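Local coordinates for Pdx2 protein (Plasmodium falciparum, PDB 2ABW) that hydrolyses glutamine to glutamate and ammonia as the glutaminase subunit of PLP synthase, the ammonia being channelled to Pdx1 for vitamin B6 synthesis, at residues K81-G85 against F209-V213; I91-V97 against F110-G114; F131-I137 against L169-H174; K146-A150 against L200-A204; Y157-I161 against I181-V185. All blocks are in the same frame, centred on the assembly; numbering follows the deposited sequence. Where two conformers were deposited one is given.

Contact 1: K81-G85 against F209-V213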
# COMPACT_ATOMS: atom_id res chain seq x y z
N LYS A 81 -1.54 12.66 -4.23
CA LYS A 81 -2.01 11.67 -5.17
C LYS A 81 -2.20 10.34 -4.44
O LYS A 81 -1.52 10.02 -3.50
CB LYS A 81 -1.08 11.52 -6.32
CG LYS A 81 -1.15 12.76 -7.21
CD LYS A 81 -0.54 12.31 -8.57
CE LYS A 81 -0.35 13.34 -9.47
NZ LYS A 81 0.26 12.87 -10.69
N PRO A 82 -3.23 9.57 -4.86
CA PRO A 82 -3.48 8.30 -4.17
C PRO A 82 -2.28 7.34 -4.18
O PRO A 82 -1.68 7.14 -5.26
CB PRO A 82 -4.69 7.72 -4.92
CG PRO A 82 -5.40 8.91 -5.42
CD PRO A 82 -4.28 9.87 -5.84
N ILE A 83 -2.06 6.69 -3.04
CA ILE A 83 -0.98 5.72 -2.91
C ILE A 83 -1.46 4.56 -2.09
O ILE A 83 -2.16 4.76 -1.14
CB ILE A 83 0.29 6.38 -2.35
CG1 ILE A 83 1.49 5.43 -2.46
CG2 ILE A 83 0.03 6.97 -0.98
CD1 ILE A 83 2.83 6.11 -2.31
N TRP A 84 -1.07 3.39 -2.50
CA TRP A 84 -1.42 2.12 -1.83
C TRP A 84 -0.11 1.45 -1.48
O TRP A 84 0.63 0.98 -2.35
CB TRP A 84 -2.22 1.23 -2.76
CG TRP A 84 -2.66 -0.06 -2.15
CD1 TRP A 84 -2.61 -0.41 -0.80
CD2 TRP A 84 -3.26 -1.13 -2.83
NE1 TRP A 84 -3.10 -1.69 -0.63
CE2 TRP A 84 -3.53 -2.14 -1.87
CE3 TRP A 84 -3.62 -1.36 -4.17
CZ2 TRP A 84 -4.14 -3.33 -2.21
CZ3 TRP A 84 -4.16 -2.56 -4.50
CH2 TRP A 84 -4.46 -3.51 -3.53
N GLY A 85 0.18 1.38 -0.20
CA GLY A 85 1.31 0.60 0.27
C GLY A 85 0.85 -0.73 0.77
O GLY A 85 0.00 -0.79 1.64
N PHE A 209 -8.96 0.59 -4.87
CA PHE A 209 -7.86 1.59 -5.11
C PHE A 209 -8.09 2.24 -6.48
O PHE A 209 -7.89 3.46 -6.60
CB PHE A 209 -6.48 0.97 -5.04
CG PHE A 209 -5.38 2.00 -5.16
CD1 PHE A 209 -5.26 2.96 -4.14
CD2 PHE A 209 -4.48 2.04 -6.19
CE1 PHE A 209 -4.31 3.94 -4.25
CE2 PHE A 209 -3.52 3.02 -6.27
CZ PHE A 209 -3.47 3.95 -5.33
N TYR A 210 -8.51 1.51 -7.49
CA TYR A 210 -8.81 2.13 -8.79
C TYR A 210 -9.86 3.26 -8.59
O TYR A 210 -9.70 4.37 -9.13
CB TYR A 210 -9.32 1.09 -9.74
CG TYR A 210 -9.83 1.72 -10.98
CD1 TYR A 210 -9.01 2.14 -12.00
CD2 TYR A 210 -11.18 2.01 -11.15
CE1 TYR A 210 -9.50 2.77 -13.13
CE2 TYR A 210 -11.68 2.64 -12.27
CZ TYR A 210 -10.85 3.08 -13.25
OH TYR A 210 -11.26 3.74 -14.43
N GLU A 211 -10.95 2.97 -7.91
CA GLU A 211 -12.00 3.95 -7.71
C GLU A 211 -11.45 5.16 -6.94
O GLU A 211 -11.82 6.29 -7.28
CB GLU A 211 -13.15 3.29 -6.99
CG GLU A 211 -13.95 2.39 -7.85
CD GLU A 211 -14.77 3.08 -8.91
OE1 GLU A 211 -15.13 4.25 -8.72
OE2 GLU A 211 -15.11 2.49 -9.93
N LYS A 212 -10.50 4.93 -6.03
CA LYS A 212 -9.86 6.03 -5.30
C LYS A 212 -9.13 6.96 -6.24
O LYS A 212 -9.18 8.19 -6.20
CB LYS A 212 -8.90 5.49 -4.27
CG LYS A 212 -8.38 6.48 -3.30
CD LYS A 212 -7.60 5.76 -2.18
CE LYS A 212 -6.88 6.76 -1.20
NZ LYS A 212 -7.97 7.31 -0.36
N VAL A 213 -8.38 6.35 -7.15
CA VAL A 213 -7.61 7.12 -8.18
C VAL A 213 -8.57 7.84 -9.11
O VAL A 213 -8.35 9.01 -9.46
CB VAL A 213 -6.64 6.19 -8.95
CG1 VAL A 213 -5.90 7.00 -10.04
CG2 VAL A 213 -5.64 5.51 -8.04

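Contact 2: I91-V97 against F110-G114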
# COMPACT_ATOMS: atom_id res chain seq x y z
N ILE A 91 4.56 -0.59 5.39
CA ILE A 91 5.59 -0.19 6.38
C ILE A 91 6.15 1.21 6.02
O ILE A 91 6.22 2.09 6.89
CB ILE A 91 6.70 -1.20 6.47
CG1 ILE A 91 6.15 -2.48 7.12
CG2 ILE A 91 7.87 -0.63 7.29
CD1 ILE A 91 7.14 -3.60 7.13
N LEU A 92 6.45 1.40 4.75
CA LEU A 92 7.09 2.62 4.27
C LEU A 92 6.13 3.81 4.20
O LEU A 92 6.57 4.93 3.98
CB LEU A 92 7.74 2.39 2.93
CG LEU A 92 8.96 1.47 2.97
CD1 LEU A 92 9.44 1.17 1.55
CD2 LEU A 92 10.05 2.05 3.87
N LEU A 93 4.86 3.65 4.41
CA LEU A 93 3.91 4.79 4.64
C LEU A 93 3.73 5.16 6.11
O LEU A 93 3.03 6.11 6.48
CB LEU A 93 2.55 4.50 4.04
CG LEU A 93 2.49 4.28 2.54
CD1 LEU A 93 1.10 3.94 2.00
CD2 LEU A 93 2.98 5.64 1.80
N SER A 94 4.23 4.27 6.98
CA SER A 94 3.91 4.39 8.35
C SER A 94 4.75 5.46 9.08
O SER A 94 5.93 5.65 8.82
CB SER A 94 4.02 3.06 9.10
OG SER A 94 3.15 2.13 8.52
N LYS A 95 4.15 6.05 10.12
CA LYS A 95 4.88 7.07 10.94
C LYS A 95 5.98 6.52 11.78
O LYS A 95 7.14 7.01 11.78
CB LYS A 95 3.91 7.77 11.85
CG LYS A 95 4.53 8.90 12.70
CD LYS A 95 3.47 9.66 13.42
CE LYS A 95 4.04 10.99 14.00
NZ LYS A 95 5.28 11.38 13.24
N ASN A 96 5.66 5.47 12.57
CA ASN A 96 6.61 4.83 13.42
C ASN A 96 6.80 3.42 12.94
O ASN A 96 5.80 2.66 12.79
CB ASN A 96 6.15 4.84 14.87
CG ASN A 96 5.94 6.20 15.42
OD1 ASN A 96 6.85 7.10 15.31
ND2 ASN A 96 4.77 6.40 16.04
N VAL A 97 8.01 3.03 12.62
CA VAL A 97 8.36 1.68 12.26
C VAL A 97 9.14 1.02 13.35
O VAL A 97 10.20 1.56 13.73
CB VAL A 97 9.04 1.64 10.84
CG1 VAL A 97 9.39 0.22 10.49
CG2 VAL A 97 8.15 2.36 9.69
N PHE A 110 13.66 7.11 6.66
CA PHE A 110 13.28 5.77 6.25
C PHE A 110 11.87 5.68 5.60
O PHE A 110 11.74 5.18 4.49
CB PHE A 110 13.29 4.79 7.41
CG PHE A 110 13.00 3.36 7.02
CD1 PHE A 110 13.99 2.60 6.41
CD2 PHE A 110 11.80 2.73 7.38
CE1 PHE A 110 13.74 1.26 6.08
CE2 PHE A 110 11.56 1.38 7.07
CZ PHE A 110 12.51 0.67 6.43
N SER A 111 10.84 6.07 6.34
CA SER A 111 9.50 6.06 5.83
C SER A 111 9.22 7.26 4.89
O SER A 111 9.78 8.36 5.04
CB SER A 111 8.50 6.15 6.96
OG SER A 111 7.16 6.07 6.53
N PHE A 112 8.32 6.98 3.94
CA PHE A 112 7.70 8.06 3.09
C PHE A 112 6.66 8.79 3.88
O PHE A 112 6.29 9.93 3.51
CB PHE A 112 7.07 7.54 1.80
CG PHE A 112 7.91 6.66 0.97
CD1 PHE A 112 9.06 7.10 0.37
CD2 PHE A 112 7.49 5.38 0.68
CE1 PHE A 112 9.85 6.30 -0.42
CE2 PHE A 112 8.23 4.59 -0.08
CZ PHE A 112 9.46 5.01 -0.65
N GLY A 113 6.11 8.17 4.92
CA GLY A 113 4.97 8.74 5.66
C GLY A 113 3.65 8.63 4.90
O GLY A 113 3.64 8.16 3.75
N GLY A 114 2.55 9.05 5.60
CA GLY A 114 1.22 9.10 4.94
C GLY A 114 0.15 8.40 5.79
O GLY A 114 -1.00 8.75 5.73

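Contact 3: F131-I137 against L169-H174. With PG4 (tetraethylene glycol), chain C.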
# COMPACT_ATOMS: atom_id res chain seq x y z
N PHE A 131 -1.41 -17.49 6.58
CA PHE A 131 -2.76 -17.90 6.74
C PHE A 131 -3.67 -17.03 5.88
O PHE A 131 -3.25 -15.96 5.47
CB PHE A 131 -3.17 -17.81 8.23
CG PHE A 131 -3.04 -16.44 8.82
CD1 PHE A 131 -4.07 -15.55 8.75
CD2 PHE A 131 -1.90 -16.08 9.53
CE1 PHE A 131 -3.95 -14.24 9.30
CE2 PHE A 131 -1.76 -14.80 10.07
CZ PHE A 131 -2.80 -13.89 9.99
N ILE A 132 -4.82 -17.58 5.58
CA ILE A 132 -5.91 -16.83 4.96
C ILE A 132 -6.94 -16.48 6.06
O ILE A 132 -7.40 -17.38 6.83
CB ILE A 132 -6.56 -17.59 3.87
CG1 ILE A 132 -5.55 -17.73 2.69
CG2 ILE A 132 -7.80 -16.84 3.42
CD1 ILE A 132 -5.98 -18.71 1.60
N CYS A 133 -7.24 -15.19 6.19
CA CYS A 133 -8.22 -14.72 7.11
C CYS A 133 -9.45 -14.16 6.38
O CYS A 133 -9.41 -13.74 5.25
CB CYS A 133 -7.60 -13.69 8.06
SG CYS A 133 -7.05 -12.26 7.29
N SER A 134 -10.58 -14.21 7.08
CA SER A 134 -11.78 -13.55 6.68
C SER A 134 -11.70 -12.09 7.13
O SER A 134 -11.37 -11.81 8.30
CB SER A 134 -12.99 -14.17 7.38
OG SER A 134 -14.18 -13.80 6.70
N LEU A 135 -12.10 -11.14 6.28
CA LEU A 135 -12.03 -9.71 6.64
C LEU A 135 -13.37 -9.14 7.03
O LEU A 135 -14.41 -9.49 6.41
CB LEU A 135 -11.54 -8.95 5.40
CG LEU A 135 -10.10 -9.25 4.91
CD1 LEU A 135 -9.84 -8.42 3.57
CD2 LEU A 135 -9.06 -8.92 6.02
N ASN A 136 -13.36 -8.32 8.07
CA ASN A 136 -14.48 -7.47 8.45
C ASN A 136 -14.17 -6.12 7.84
O ASN A 136 -13.24 -5.46 8.29
CB ASN A 136 -14.56 -7.36 9.95
CG ASN A 136 -15.49 -6.35 10.38
OD1 ASN A 136 -16.60 -6.31 9.88
ND2 ASN A 136 -15.14 -5.60 11.41
N ILE A 137 -14.89 -5.75 6.77
CA ILE A 137 -14.55 -4.56 6.07
C ILE A 137 -15.55 -3.43 6.34
O ILE A 137 -16.77 -3.63 6.20
CB ILE A 137 -14.45 -4.80 4.57
CG1 ILE A 137 -13.42 -5.92 4.22
CG2 ILE A 137 -14.09 -3.49 3.87
CD1 ILE A 137 -13.24 -6.30 2.73
N LEU A 169 -10.09 0.29 7.89
CA LEU A 169 -10.88 -0.16 6.78
C LEU A 169 -11.24 -1.64 6.90
O LEU A 169 -12.27 -2.12 6.43
CB LEU A 169 -10.09 0.15 5.46
CG LEU A 169 -10.76 -0.30 4.22
CD1 LEU A 169 -12.18 0.30 4.01
CD2 LEU A 169 -9.83 -0.05 3.02
N ALA A 170 -10.32 -2.48 7.42
CA ALA A 170 -10.60 -3.89 7.56
C ALA A 170 -9.85 -4.47 8.74
O ALA A 170 -8.70 -4.07 9.01
CB ALA A 170 -10.17 -4.65 6.31
N THR A 171 -10.50 -5.39 9.46
CA THR A 171 -9.95 -6.09 10.60
C THR A 171 -10.26 -7.57 10.42
O THR A 171 -11.02 -7.98 9.56
CB THR A 171 -10.53 -5.63 11.90
OG1 THR A 171 -11.95 -5.93 11.94
CG2 THR A 171 -10.31 -4.16 12.07
N PHE A 172 -9.54 -8.39 11.20
CA PHE A 172 -9.82 -9.82 11.24
C PHE A 172 -9.54 -10.40 12.56
O PHE A 172 -8.86 -9.79 13.36
CB PHE A 172 -9.01 -10.58 10.18
CG PHE A 172 -7.49 -10.57 10.41
CD1 PHE A 172 -6.72 -9.58 9.81
CD2 PHE A 172 -6.87 -11.59 11.03
CE1 PHE A 172 -5.37 -9.59 9.99
CE2 PHE A 172 -5.52 -11.61 11.17
CZ PHE A 172 -4.79 -10.63 10.65
N SER A 173 -10.07 -11.58 12.81
CA SER A 173 -9.77 -12.27 14.03
C SER A 173 -9.06 -13.53 13.68
O SER A 173 -9.39 -14.17 12.68
CB SER A 173 -11.07 -12.57 14.78
OG SER A 173 -11.50 -11.32 15.32
N HIS A 174 -8.10 -13.91 14.50
CA HIS A 174 -7.31 -15.11 14.22
C HIS A 174 -7.10 -15.75 15.55
O HIS A 174 -6.81 -15.08 16.55
CB HIS A 174 -5.97 -14.73 13.55
CG HIS A 174 -5.16 -15.91 13.07
ND1 HIS A 174 -5.61 -16.78 12.09
CD2 HIS A 174 -3.91 -16.31 13.38
CE1 HIS A 174 -4.67 -17.69 11.86
NE2 HIS A 174 -3.63 -17.43 12.63
O1 PG4 C . -14.90 -3.15 14.18
C1 PG4 C . -16.16 -2.49 14.25
C2 PG4 C . -17.11 -2.80 13.11
O2 PG4 C . -17.33 -4.23 12.90
C3 PG4 C . -18.53 -4.75 13.50
C4 PG4 C . -18.66 -6.23 13.11
O3 PG4 C . -17.62 -7.02 13.73
C5 PG4 C . -17.59 -8.33 13.20
C6 PG4 C . -16.48 -9.10 13.87
O4 PG4 C . -15.25 -8.62 13.31
C7 PG4 C . -14.13 -9.32 13.83
C8 PG4 C . -12.84 -8.76 13.28
O5 PG4 C . -12.70 -7.50 13.89

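Contact 4: K146-A150 against L200-A204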
# COMPACT_ATOMS: atom_id res chain seq x y z
N LYS A 146 -19.49 -9.51 0.55
CA LYS A 146 -19.38 -10.16 1.82
C LYS A 146 -18.32 -11.30 1.78
O LYS A 146 -18.06 -11.90 0.77
CB LYS A 146 -20.72 -10.75 2.20
CG LYS A 146 -21.18 -11.79 1.30
CD LYS A 146 -22.01 -12.85 2.02
CE LYS A 146 -22.21 -14.07 1.15
NZ LYS A 146 -21.89 -15.34 1.87
N ASP A 147 -17.75 -11.57 2.94
CA ASP A 147 -16.86 -12.70 3.13
C ASP A 147 -15.64 -12.72 2.26
O ASP A 147 -15.14 -13.78 1.85
CB ASP A 147 -17.58 -14.02 3.16
CG ASP A 147 -18.53 -14.10 4.37
OD1 ASP A 147 -18.10 -13.84 5.53
OD2 ASP A 147 -19.72 -14.35 4.10
N LEU A 148 -15.03 -11.56 2.13
CA LEU A 148 -13.76 -11.55 1.43
C LEU A 148 -12.65 -11.99 2.32
O LEU A 148 -12.76 -11.92 3.54
CB LEU A 148 -13.42 -10.15 0.90
CG LEU A 148 -14.28 -9.67 -0.29
CD1 LEU A 148 -14.12 -8.18 -0.51
CD2 LEU A 148 -13.87 -10.46 -1.57
N THR A 149 -11.56 -12.43 1.70
CA THR A 149 -10.43 -13.01 2.40
C THR A 149 -9.15 -12.23 2.08
O THR A 149 -9.09 -11.44 1.14
CB THR A 149 -10.23 -14.45 1.96
OG1 THR A 149 -10.34 -14.52 0.53
CG2 THR A 149 -11.36 -15.24 2.60
N ALA A 150 -8.17 -12.46 2.94
CA ALA A 150 -6.85 -11.90 2.79
C ALA A 150 -5.81 -12.94 3.10
O ALA A 150 -5.94 -13.73 4.03
CB ALA A 150 -6.67 -10.76 3.80
N LEU A 200 -4.45 -13.79 -3.76
CA LEU A 200 -5.80 -14.41 -3.78
C LEU A 200 -6.49 -14.04 -5.07
O LEU A 200 -6.20 -13.03 -5.70
CB LEU A 200 -6.63 -13.99 -2.58
CG LEU A 200 -6.07 -14.40 -1.26
CD1 LEU A 200 -7.04 -13.82 -0.15
CD2 LEU A 200 -5.95 -15.94 -1.09
N PRO A 201 -7.36 -14.91 -5.56
CA PRO A 201 -7.88 -14.60 -6.88
C PRO A 201 -8.66 -13.30 -6.97
O PRO A 201 -8.57 -12.63 -8.00
CB PRO A 201 -8.71 -15.84 -7.25
CG PRO A 201 -8.03 -16.96 -6.46
CD PRO A 201 -7.67 -16.27 -5.12
N HIS A 202 -9.39 -12.94 -5.90
CA HIS A 202 -10.31 -11.79 -6.03
C HIS A 202 -9.52 -10.51 -6.14
O HIS A 202 -8.34 -10.48 -5.77
CB HIS A 202 -11.30 -11.67 -4.94
CG HIS A 202 -10.76 -11.18 -3.64
ND1 HIS A 202 -10.51 -11.96 -2.51
CD2 HIS A 202 -10.52 -9.89 -3.26
CE1 HIS A 202 -10.05 -11.16 -1.54
NE2 HIS A 202 -10.06 -9.91 -1.97
N THR A 203 -10.20 -9.48 -6.64
CA THR A 203 -9.53 -8.22 -6.99
C THR A 203 -10.14 -7.04 -6.19
O THR A 203 -10.10 -5.89 -6.66
CB THR A 203 -9.61 -7.90 -8.50
OG1 THR A 203 -10.97 -7.97 -8.92
CG2 THR A 203 -8.73 -8.92 -9.35
N ALA A 204 -10.72 -7.29 -5.04
CA ALA A 204 -11.56 -6.25 -4.34
C ALA A 204 -10.72 -5.04 -4.04
O ALA A 204 -11.17 -3.90 -4.24
CB ALA A 204 -12.09 -6.83 -3.05

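Contact 5: Y157-I161 against I181-V185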
# COMPACT_ATOMS: atom_id res chain seq x y z
N TYR A 157 2.56 -5.92 11.50
CA TYR A 157 1.53 -5.74 12.52
C TYR A 157 1.35 -4.30 12.85
O TYR A 157 2.24 -3.61 13.31
CB TYR A 157 1.91 -6.54 13.75
CG TYR A 157 0.97 -6.38 14.90
CD1 TYR A 157 -0.28 -6.99 14.91
CD2 TYR A 157 1.34 -5.68 16.01
CE1 TYR A 157 -1.14 -6.84 16.00
CE2 TYR A 157 0.48 -5.53 17.09
CZ TYR A 157 -0.74 -6.09 17.05
OH TYR A 157 -1.57 -5.94 18.16
N ILE A 158 0.11 -3.82 12.72
CA ILE A 158 -0.23 -2.44 13.06
C ILE A 158 -0.56 -2.35 14.54
O ILE A 158 -1.65 -2.78 14.99
CB ILE A 158 -1.38 -1.96 12.18
CG1 ILE A 158 -0.95 -1.96 10.72
CG2 ILE A 158 -1.85 -0.62 12.65
CD1 ILE A 158 -2.06 -1.68 9.61
N ARG A 159 0.36 -1.82 15.32
CA ARG A 159 0.30 -1.83 16.74
C ARG A 159 -0.50 -0.65 17.25
O ARG A 159 -1.12 -0.75 18.34
CB ARG A 159 1.66 -1.82 17.34
CG ARG A 159 1.70 -1.99 18.87
CD ARG A 159 3.10 -2.17 19.39
NE ARG A 159 3.93 -0.97 19.35
CZ ARG A 159 3.79 0.06 20.18
NH1 ARG A 159 2.79 0.14 21.04
NH2 ARG A 159 4.56 1.09 20.03
N GLU A 160 -0.40 0.50 16.60
CA GLU A 160 -1.07 1.73 17.09
C GLU A 160 -1.68 2.52 15.92
O GLU A 160 -1.00 2.74 14.93
CB GLU A 160 -0.07 2.65 17.79
CG GLU A 160 0.66 2.03 18.97
CD GLU A 160 1.67 2.97 19.64
OE1 GLU A 160 2.33 3.74 18.87
OE2 GLU A 160 1.72 2.96 20.89
N ILE A 161 -2.86 3.07 16.15
CA ILE A 161 -3.45 4.13 15.32
C ILE A 161 -3.14 5.43 16.08
O ILE A 161 -3.46 5.52 17.28
CB ILE A 161 -4.93 3.92 15.15
CG1 ILE A 161 -5.25 2.58 14.47
CG2 ILE A 161 -5.60 5.05 14.36
CD1 ILE A 161 -4.57 2.32 13.13
N ILE A 181 -7.48 -7.72 14.77
CA ILE A 181 -6.18 -7.37 14.12
C ILE A 181 -6.49 -6.44 12.95
O ILE A 181 -7.43 -6.69 12.19
CB ILE A 181 -5.42 -8.63 13.66
CG1 ILE A 181 -5.24 -9.62 14.82
CG2 ILE A 181 -4.09 -8.23 13.08
CD1 ILE A 181 -4.37 -10.84 14.46
N ILE A 182 -5.76 -5.33 12.82
CA ILE A 182 -6.02 -4.35 11.76
C ILE A 182 -5.30 -4.80 10.49
O ILE A 182 -4.08 -4.92 10.48
CB ILE A 182 -5.54 -2.96 12.18
CG1 ILE A 182 -6.28 -2.51 13.45
CG2 ILE A 182 -5.73 -1.92 11.01
CD1 ILE A 182 -5.77 -1.18 14.04
N ALA A 183 -6.09 -5.02 9.43
CA ALA A 183 -5.59 -5.48 8.16
C ALA A 183 -5.37 -4.35 7.12
O ALA A 183 -4.52 -4.48 6.26
CB ALA A 183 -6.50 -6.61 7.58
N ALA A 184 -6.22 -3.33 7.16
CA ALA A 184 -6.19 -2.26 6.18
C ALA A 184 -6.61 -0.99 6.85
O ALA A 184 -7.50 -0.92 7.71
CB ALA A 184 -7.11 -2.58 5.08
N VAL A 185 -5.88 0.08 6.50
CA VAL A 185 -6.19 1.44 6.98
C VAL A 185 -6.20 2.39 5.81
O VAL A 185 -5.53 2.13 4.79
CB VAL A 185 -5.15 1.93 8.02
CG1 VAL A 185 -5.34 1.14 9.34
CG2 VAL A 185 -3.71 1.86 7.56
O HOH W 1 -2.02 -5.64 12.07
O HOH W 2 -3.40 -4.87 14.50

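Contact 1: K81-G85 against F209-V213
The ring of Phe209 is clamped between strand 83-86, on a face of the large sheet, and its own helix, 204-219, a helix-on-sheet packing of the class I glutaminase fold. Over the centre of one face stands Trp84 CB, 3.7 Å from the ring centroid and 11° off the normal, a CH-pi contact. Val213 CG2, one helical turn on, lies over the opposite face, offset toward the rim. With CG anti to the backbone N (chi1 -178°), the Trp84 indole runs on past the ring, its CE3 against Phe209 CB; the five-membered ring and the Phe209 ring meet obliquely, planes at 43°. At the edge of the phenyl ring lies the backbone of Pro82 and Ile83, with Pro82 O 3.7 Å from Phe209 CZ. Pro82 CB touches both Phe209 CE1 and Val213 CG2, each at 3.9 Å.

Further out, Trp84 NE1 is hydrogen-bonded to Thr193 OG1, which probably helps to fix the indole, while Val48 and Leu191 of the two neighbouring strands also touch Phe209. Lys212 passes over the proline with its aliphatic part and carries its ammonium to Glu186 in a salt bridge. No hydrogen bond joins the two segments; where Pro82 CG approaches Lys212 O, the gap is 3.9 Å.

Contact 2: I91-V97 against F110-G114
Leu92 O is gripped by more than one group of the segment 110-114: Phe112 N donates to it over 2.7 Å, lying in the carbonyl plane although the angle at the hydrogen is only 139°, and Gly113 N adds a weak bond. The donors come from an ST turn, in which Ser111 OG accepts from Gly113 N at 2.8 Å. With OG anti to the backbone N (chi1 -176°), the hydroxyl also sits 2.9 Å from Leu92 O and 2.6 Å from Ser94 O. The turn thus binds the chain where helix 88-92, which follows the nucleophile Cys87, passes into strand 94-98.

Apolar groups flank these bonds. Leu92 CD2 rests over one face of Phe110, 3.9 Å from the ring centroid and offset toward the rim, and the two side chains cross at about a right angle. Ile91 CG2 comes to the edge of the same ring, whereas Val97 CG1 approaches it obliquely. Phe110 also touches Ser54 and Ile91 lies near Arg121, both assigned to glutamine binding, which probably places this packing behind the substrate pocket. Phe112 lies against Leu92 CB and meets the ring of Tyr69, whose OH is hydrogen-bonded to Ser111 O. Leu93 CD2, for its part, comes 3.3 Å from Gly113 O.

Contact 3: F131-I137 against L169-H174
The axis of 131-134 stands at 118° to that of 169-174, and the segments pair as antiparallel neighbours only further on, at Asn136 with Thr171 and Ile137 with Ala170. The first is a hydrogen-bonded pair: Asn136 N donates to Thr171 O in a nearly straight bond of 2.8 Å, and Thr171 N to Asn136 O at 3.0 Å. The second is non-hydrogen-bonded, with Ile137 CG1 against Ala170 CB.

On the Asn136 face the amide lies alongside Thr171, its ND2 giving a long bond of 3.3 Å to Thr171 OG1, which lies close to the amide plane. The same nitrogen donates to O2 of a tetraethylene glycol, probably from the crystallisation liquor, and Thr171 OG1 hydrogen-bonds to the glycol O5 at 2.6 Å.

These strands belong to the large mixed sheet at the core of the glutaminase fold, near its edge strand 149-153; Leu169 and Ala170 together face Ala184 in a classic beta bulge of strand 167-174. Where the backbones separate, an aromatic cluster bridges them. Phe131 and His174 stack face to face, centroids 4.0 Å apart and planes at 16°. Phe131 holds its CG between backbone N and carbonyl carbon (chi1 59°), which carries the ring across to the other strand. Phe172 meets the Phe131 ring obliquely, its CE2 coming in at the edge, and takes Cys133 SG over its own face, 3.7 Å from the centroid.

Contact 4: K146-A150 against L200-A204
The segments 146-150 and 200-204 face each other without backbone pairing, Leu148 CA lying 8.1 Å from Ala204 CA and Ala150 CA 7.1 Å from Leu200 CA. Side chains therefore carry the contact, between the start of edge strand 149-153 of the large mixed sheet of the class I glutaminase fold and the loop that leads into helix 204-219.

Leu148 divides its two methyls between two partners. CD2 sits over the centre of the His202 imidazole, 3.6 Å from its centroid and only 3° off the normal, a CH-pi contact. CD1 turns to Ala204 CB, 3.5 Å away, in the first turn of the helix. His202 presents its face to the leucine by standing with CG between the backbone N and the carbonyl carbon (chi1 75°), and the backbone of Thr149 lies at the edge of the ring. His202 O is hydrogen-bonded to His21 NE2, which ties the loop to helix 16-23.

Leu148 also rests on Ile137 of the adjoining strand. The loop follows the charge-relay residues His196 and Glu198; the Leu200 side chain is about 7 Å from that of His196. Leu200 crosses Thr149 at about a right angle, and its CD1 reaches Thr149 OG1 at 3.4 Å and Ala150 CA at 3.5 Å.

Contact 5: Y157-I161 against I181-V185
Ile158 and Ile182 share one conformation, CG1 anti to the carbonyl carbon (chi1 near -60° in both) and the chain extended beyond it, so that each sends its CD1 across the gap. The two side chains cross at about a right angle, Ile158 CD1 lying 3.9 Å from Ile182 CG2. Ile161 instead folds back at its second torsion (chi2 -54°), which brings its CD1 to 3.8 Å from Ile182 CD1 and 4.0 Å from Val185 CG1. At the other end, Ile181 CG2 touches Tyr157 CE1 at the edge of the phenol ring.

No direct hydrogen bond joins the segments; two waters stand in. One accepts from Ile158 N and donates to Ile182 O at 2.7 Å, while the other accepts from Ile182 N and donates to Ile158 O at 2.8 Å. Each backbone N-H of Ile158 and Ile182 is thus linked to the other's C=O through one water, beside the isoleucine packing.

Strand 157-161 is held to strand 115-120, with Arg159 and Glu160 both facing Thr118 in a classic beta bulge; Ala183 and Ala184 form another, facing Ala170. With the segment axes at 111°, the arrangement is a water-bridged junction, packed with isoleucines, between the outermost strand 157-161 of the small three-stranded sheet and strand 180-187 of the large mixed sheet of this glutaminase domain.

In the fold
All five contacts lie in one glutaminase domain; contacts 1, 3, 4 and 5 reach its large mixed sheet. Contact 1 encloses the others along the chain, helix 204-219 returning late to pack on strand 83-86. Contacts 1 and 2, centres about 17 Å apart, touch through Leu93; between segments 81-85 and 91-97 in the chain comes the nucleophile Cys87. Contact 2 closes before contacts 3, 4 and 5 open; 3 crosses both 4 and 5, and 5 is nested in 4, interlacing the later strands into one domain. Contact 3 shares paired strands with contact 4 (centres about 10 Å apart) and contact 5 (centres about 11 Å apart). Contact 5 reaches the three-stranded sheet to which strand 94-98 of contact 2 belongs.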